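Local coordinates for sensor histidine kinase (PDB 4ONX), which probably senses an extracellular signal through its single Cache-type domain and passes it on to a histidine kinase module, at residues D55-T69 with I82-H94. Sequence-based numbering, arbitrary orientation.
With ZN (zinc ion), chain O.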
# COMPACT_ATOMS: atom_id res chain seq x y z
N ASP E 55 -6.24 -2.08 -21.74
CA ASP E 55 -5.27 -1.12 -21.24
C ASP E 55 -4.30 -0.67 -22.32
O ASP E 55 -4.04 0.52 -22.46
CB ASP E 55 -4.52 -1.69 -20.04
CG ASP E 55 -3.46 -0.74 -19.52
OD1 ASP E 55 -2.42 -0.59 -20.19
OD2 ASP E 55 -3.65 -0.18 -18.43
N LEU E 56 -3.77 -1.61 -23.10
CA LEU E 56 -2.84 -1.26 -24.16
C LEU E 56 -3.53 -0.44 -25.23
O LEU E 56 -2.93 0.46 -25.82
CB LEU E 56 -2.20 -2.50 -24.76
CG LEU E 56 -1.25 -3.23 -23.82
CD1 LEU E 56 -0.73 -4.50 -24.46
CD2 LEU E 56 -0.09 -2.32 -23.42
N SER E 57 -4.79 -0.77 -25.50
CA SER E 57 -5.56 -0.05 -26.49
C SER E 57 -5.75 1.41 -26.05
O SER E 57 -5.37 2.32 -26.77
CB SER E 57 -6.92 -0.72 -26.68
OG SER E 57 -7.74 0.04 -27.54
N ASN E 58 -6.28 1.60 -24.85
CA ASN E 58 -6.54 2.93 -24.27
C ASN E 58 -5.38 3.91 -24.18
O ASN E 58 -5.58 5.11 -24.28
CB ASN E 58 -7.11 2.78 -22.85
CG ASN E 58 -8.52 2.23 -22.84
OD1 ASN E 58 -9.28 2.41 -23.79
ND2 ASN E 58 -8.89 1.59 -21.73
N GLY E 59 -4.17 3.41 -23.93
CA GLY E 59 -3.00 4.28 -23.80
C GLY E 59 -2.87 4.92 -22.42
O GLY E 59 -1.87 5.57 -22.14
N GLU E 60 -3.87 4.74 -21.57
CA GLU E 60 -3.83 5.30 -20.22
C GLU E 60 -2.89 4.47 -19.36
O GLU E 60 -2.82 3.26 -19.51
CB GLU E 60 -5.24 5.34 -19.61
CG GLU E 60 -6.21 6.18 -20.44
CD GLU E 60 -5.97 7.68 -20.37
OE1 GLU E 60 -5.08 8.15 -19.63
OE2 GLU E 60 -6.71 8.42 -21.07
N ILE E 61 -2.15 5.14 -18.48
CA ILE E 61 -1.22 4.46 -17.57
C ILE E 61 -1.95 4.09 -16.28
O ILE E 61 -2.53 4.96 -15.62
CB ILE E 61 0.03 5.32 -17.25
CG1 ILE E 61 0.67 5.84 -18.55
CG2 ILE E 61 1.02 4.52 -16.41
CD1 ILE E 61 1.85 6.78 -18.34
N ASN E 62 -1.92 2.81 -15.93
CA ASN E 62 -2.59 2.30 -14.73
C ASN E 62 -1.64 1.53 -13.84
O ASN E 62 -1.22 0.43 -14.19
CB ASN E 62 -3.76 1.42 -15.15
CG ASN E 62 -4.54 0.88 -13.97
OD1 ASN E 62 -4.07 0.89 -12.84
ND2 ASN E 62 -5.74 0.40 -14.24
N SER E 63 -1.34 2.09 -12.68
CA SER E 63 -0.39 1.48 -11.74
C SER E 63 -0.79 0.08 -11.24
O SER E 63 0.07 -0.69 -10.82
CB SER E 63 -0.15 2.40 -10.54
OG SER E 63 -1.35 2.58 -9.81
N ARG E 64 -2.09 -0.24 -11.24
CA ARG E 64 -2.53 -1.57 -10.81
C ARG E 64 -2.10 -2.61 -11.83
O ARG E 64 -1.78 -3.74 -11.47
CB ARG E 64 -4.03 -1.61 -10.58
CG ARG E 64 -4.52 -0.69 -9.48
CD ARG E 64 -4.22 -1.18 -8.07
NE ARG E 64 -4.83 -2.48 -7.76
CZ ARG E 64 -4.18 -3.62 -7.54
NH1 ARG E 64 -2.85 -3.67 -7.53
NH2 ARG E 64 -4.86 -4.74 -7.28
N ILE E 65 -2.11 -2.23 -13.11
CA ILE E 65 -1.65 -3.14 -14.15
C ILE E 65 -0.17 -3.32 -13.96
O ILE E 65 0.37 -4.42 -14.06
CB ILE E 65 -1.84 -2.57 -15.57
CG1 ILE E 65 -3.31 -2.26 -15.85
CG2 ILE E 65 -1.30 -3.55 -16.60
CD1 ILE E 65 -4.21 -3.47 -15.86
N GLN E 66 0.50 -2.21 -13.70
CA GLN E 66 1.92 -2.22 -13.49
C GLN E 66 2.20 -3.25 -12.39
O GLN E 66 2.99 -4.18 -12.57
CB GLN E 66 2.37 -0.81 -13.09
CG GLN E 66 3.78 -0.43 -13.52
CD GLN E 66 4.86 -1.25 -12.87
OE1 GLN E 66 4.67 -1.81 -11.79
NE2 GLN E 66 6.02 -1.28 -13.50
N GLU E 67 1.49 -3.12 -11.27
CA GLU E 67 1.65 -4.03 -10.14
C GLU E 67 1.32 -5.48 -10.53
O GLU E 67 1.97 -6.42 -10.06
CB GLU E 67 0.78 -3.55 -8.97
CG GLU E 67 1.05 -4.23 -7.62
CD GLU E 67 0.51 -5.64 -7.52
OE1 GLU E 67 -0.37 -6.01 -8.31
OE2 GLU E 67 0.96 -6.38 -6.62
N TYR E 68 0.31 -5.66 -11.37
CA TYR E 68 -0.10 -6.99 -11.81
C TYR E 68 1.07 -7.82 -12.35
O TYR E 68 1.15 -9.02 -12.10
CB TYR E 68 -1.20 -6.90 -12.87
CG TYR E 68 -1.60 -8.24 -13.44
CD1 TYR E 68 -2.53 -9.03 -12.80
CD2 TYR E 68 -1.06 -8.70 -14.63
CE1 TYR E 68 -2.91 -10.25 -13.31
CE2 TYR E 68 -1.44 -9.92 -15.16
CZ TYR E 68 -2.36 -10.69 -14.49
OH TYR E 68 -2.76 -11.92 -14.98
N THR E 69 1.96 -7.17 -13.09
CA THR E 69 3.09 -7.86 -13.68
C THR E 69 4.12 -8.32 -12.66
O THR E 69 4.90 -9.24 -12.92
CB THR E 69 3.85 -6.96 -14.69
OG1 THR E 69 4.40 -5.84 -14.00
CG2 THR E 69 2.93 -6.49 -15.81
N ILE E 82 9.94 -9.13 -17.36
CA ILE E 82 8.67 -9.06 -18.03
C ILE E 82 8.49 -7.65 -18.52
O ILE E 82 8.62 -6.69 -17.76
CB ILE E 82 7.48 -9.32 -17.13
CG1 ILE E 82 7.46 -10.76 -16.63
CG2 ILE E 82 6.20 -9.00 -17.88
CD1 ILE E 82 6.20 -11.07 -15.86
N VAL E 83 8.11 -7.54 -19.78
CA VAL E 83 7.87 -6.25 -20.37
C VAL E 83 6.57 -6.27 -21.12
O VAL E 83 6.27 -7.22 -21.83
CB VAL E 83 8.99 -5.88 -21.33
CG1 VAL E 83 8.61 -4.65 -22.13
CG2 VAL E 83 10.28 -5.68 -20.56
N VAL E 84 5.80 -5.22 -20.93
CA VAL E 84 4.54 -5.06 -21.61
C VAL E 84 4.64 -3.74 -22.33
O VAL E 84 4.84 -2.69 -21.72
CB VAL E 84 3.37 -5.04 -20.64
CG1 VAL E 84 2.07 -4.80 -21.40
CG2 VAL E 84 3.32 -6.33 -19.85
N ALA E 85 4.51 -3.80 -23.64
CA ALA E 85 4.63 -2.62 -24.46
C ALA E 85 3.43 -2.43 -25.35
O ALA E 85 2.81 -3.40 -25.80
CB ALA E 85 5.88 -2.71 -25.31
N ASP E 86 3.10 -1.17 -25.60
CA ASP E 86 2.03 -0.85 -26.53
C ASP E 86 2.77 -0.48 -27.82
O ASP E 86 3.99 -0.63 -27.89
CB ASP E 86 1.13 0.26 -25.99
CG ASP E 86 1.85 1.56 -25.79
OD1 ASP E 86 3.03 1.68 -26.18
OD2 ASP E 86 1.20 2.47 -25.23
N MSE E 87 2.06 -0.01 -28.83
CA MSE E 87 2.72 0.29 -30.10
C MSE E 87 3.70 1.44 -30.01
O MSE E 87 4.54 1.59 -30.89
CB MSE E 87 1.70 0.51 -31.21
CG MSE E 87 0.74 -0.68 -31.40
SE MSE E 87 1.60 -2.42 -31.76
CE MSE E 87 3.43 -1.93 -32.24
N ARG E 88 3.61 2.26 -28.96
CA ARG E 88 4.54 3.39 -28.79
C ARG E 88 5.84 2.92 -28.13
O ARG E 88 6.92 3.41 -28.43
CB ARG E 88 3.85 4.49 -27.96
CG ARG E 88 4.68 5.81 -27.73
CD ARG E 88 5.51 5.78 -26.45
NE ARG E 88 6.43 6.92 -26.40
CZ ARG E 88 6.10 8.20 -26.14
NH1 ARG E 88 4.84 8.57 -25.92
NH2 ARG E 88 7.06 9.13 -26.13
N GLY E 89 5.73 1.94 -27.24
CA GLY E 89 6.91 1.41 -26.58
C GLY E 89 6.59 0.77 -25.25
O GLY E 89 5.43 0.52 -24.92
N VAL E 90 7.64 0.49 -24.49
CA VAL E 90 7.51 -0.14 -23.18
C VAL E 90 6.59 0.70 -22.32
O VAL E 90 6.81 1.90 -22.17
CB VAL E 90 8.88 -0.29 -22.50
CG1 VAL E 90 8.73 -0.74 -21.05
CG2 VAL E 90 9.75 -1.27 -23.28
N LYS E 91 5.57 0.07 -21.76
CA LYS E 91 4.59 0.75 -20.92
C LYS E 91 4.75 0.30 -19.47
O LYS E 91 4.89 1.12 -18.58
CB LYS E 91 3.19 0.46 -21.45
CG LYS E 91 2.09 1.32 -20.85
CD LYS E 91 0.77 0.99 -21.55
CE LYS E 91 -0.41 1.86 -21.28
NZ LYS E 91 -0.36 2.40 -19.93
N TYR E 92 4.72 -1.01 -19.24
CA TYR E 92 4.91 -1.57 -17.90
C TYR E 92 6.10 -2.49 -17.96
O TYR E 92 6.46 -2.99 -19.02
CB TYR E 92 3.68 -2.34 -17.44
CG TYR E 92 2.40 -1.55 -17.53
CD1 TYR E 92 2.17 -0.47 -16.69
CD2 TYR E 92 1.40 -1.92 -18.42
CE1 TYR E 92 0.99 0.25 -16.76
CE2 TYR E 92 0.22 -1.21 -18.50
CZ TYR E 92 0.01 -0.13 -17.67
OH TYR E 92 -1.17 0.59 -17.73
N SER E 93 6.74 -2.69 -16.81
CA SER E 93 7.93 -3.52 -16.76
C SER E 93 8.34 -3.87 -15.35
O SER E 93 8.26 -3.04 -14.46
CB SER E 93 9.10 -2.79 -17.43
OG SER E 93 10.31 -3.49 -17.23
N HIS E 94 8.80 -5.09 -15.17
CA HIS E 94 9.31 -5.54 -13.88
C HIS E 94 10.44 -6.51 -14.08
O HIS E 94 10.43 -7.29 -15.04
CB HIS E 94 8.24 -6.15 -12.99
CG HIS E 94 7.55 -5.16 -12.11
ND1 HIS E 94 8.10 -4.72 -10.92
CD2 HIS E 94 6.34 -4.55 -12.21
CE1 HIS E 94 7.28 -3.87 -10.34
NE2 HIS E 94 6.20 -3.75 -11.10
ZN ZN O . -1.33 -7.61 -7.46
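In this single Cache domain, the two helices 50-58 and 63-75 pack on one face of the antiparallel sheet, here against its edge hairpin (strands 81-86 and 90-95), and Lys91 and Tyr92 reach from the outer strand into the loop joining them. Both residues face Val84 in a classic beta bulge, which lets two consecutive side chains point toward the helices. The phenol oxygen of Tyr92 has three hydrogen-bonding partners: OH donates to Asp55 OD2 at 2.7 Å, on the syn side of the carboxylate, and accepts from Asn62 N at 3.0 Å, just before the second helix, while Lys91 NZ also donates to it. Over one face, Ile65 CG2 lies 3.8 Å from the centroid of the Tyr92 ring in a CH-pi contact; Lys91 CG lies over the opposite face. Extended up to its last bond, Lys91 brings NZ 2.6 Å from Glu60 O, above the carbonyl plane, and its charge has a long salt bridge to Asp55 OD1. Beside Lys91, Leu56 CD2 rests among Val84 CG1, Asp86 CB and the aliphatic Lys91 CD. Glu67, on the far side of the second helix, binds zinc through OE1 together with His71 and the matching Glu67 and His71 of a neighbouring subunit. On the strand side of the helix, Gln66 brings CB and CG to Tyr92 CD1; a bend at chi2 (-65°) then turns its amide to His94, and His94 NE2 donates to Gln66 OE1 at 2.6 Å in a bent bond (N-H...O 132°), the acceptor 27° out of the imidazole plane. Thr69 OG1 lies at the edge of that same ring and donates to Gln66 O at 2.6 Å, in the carbonyl plane.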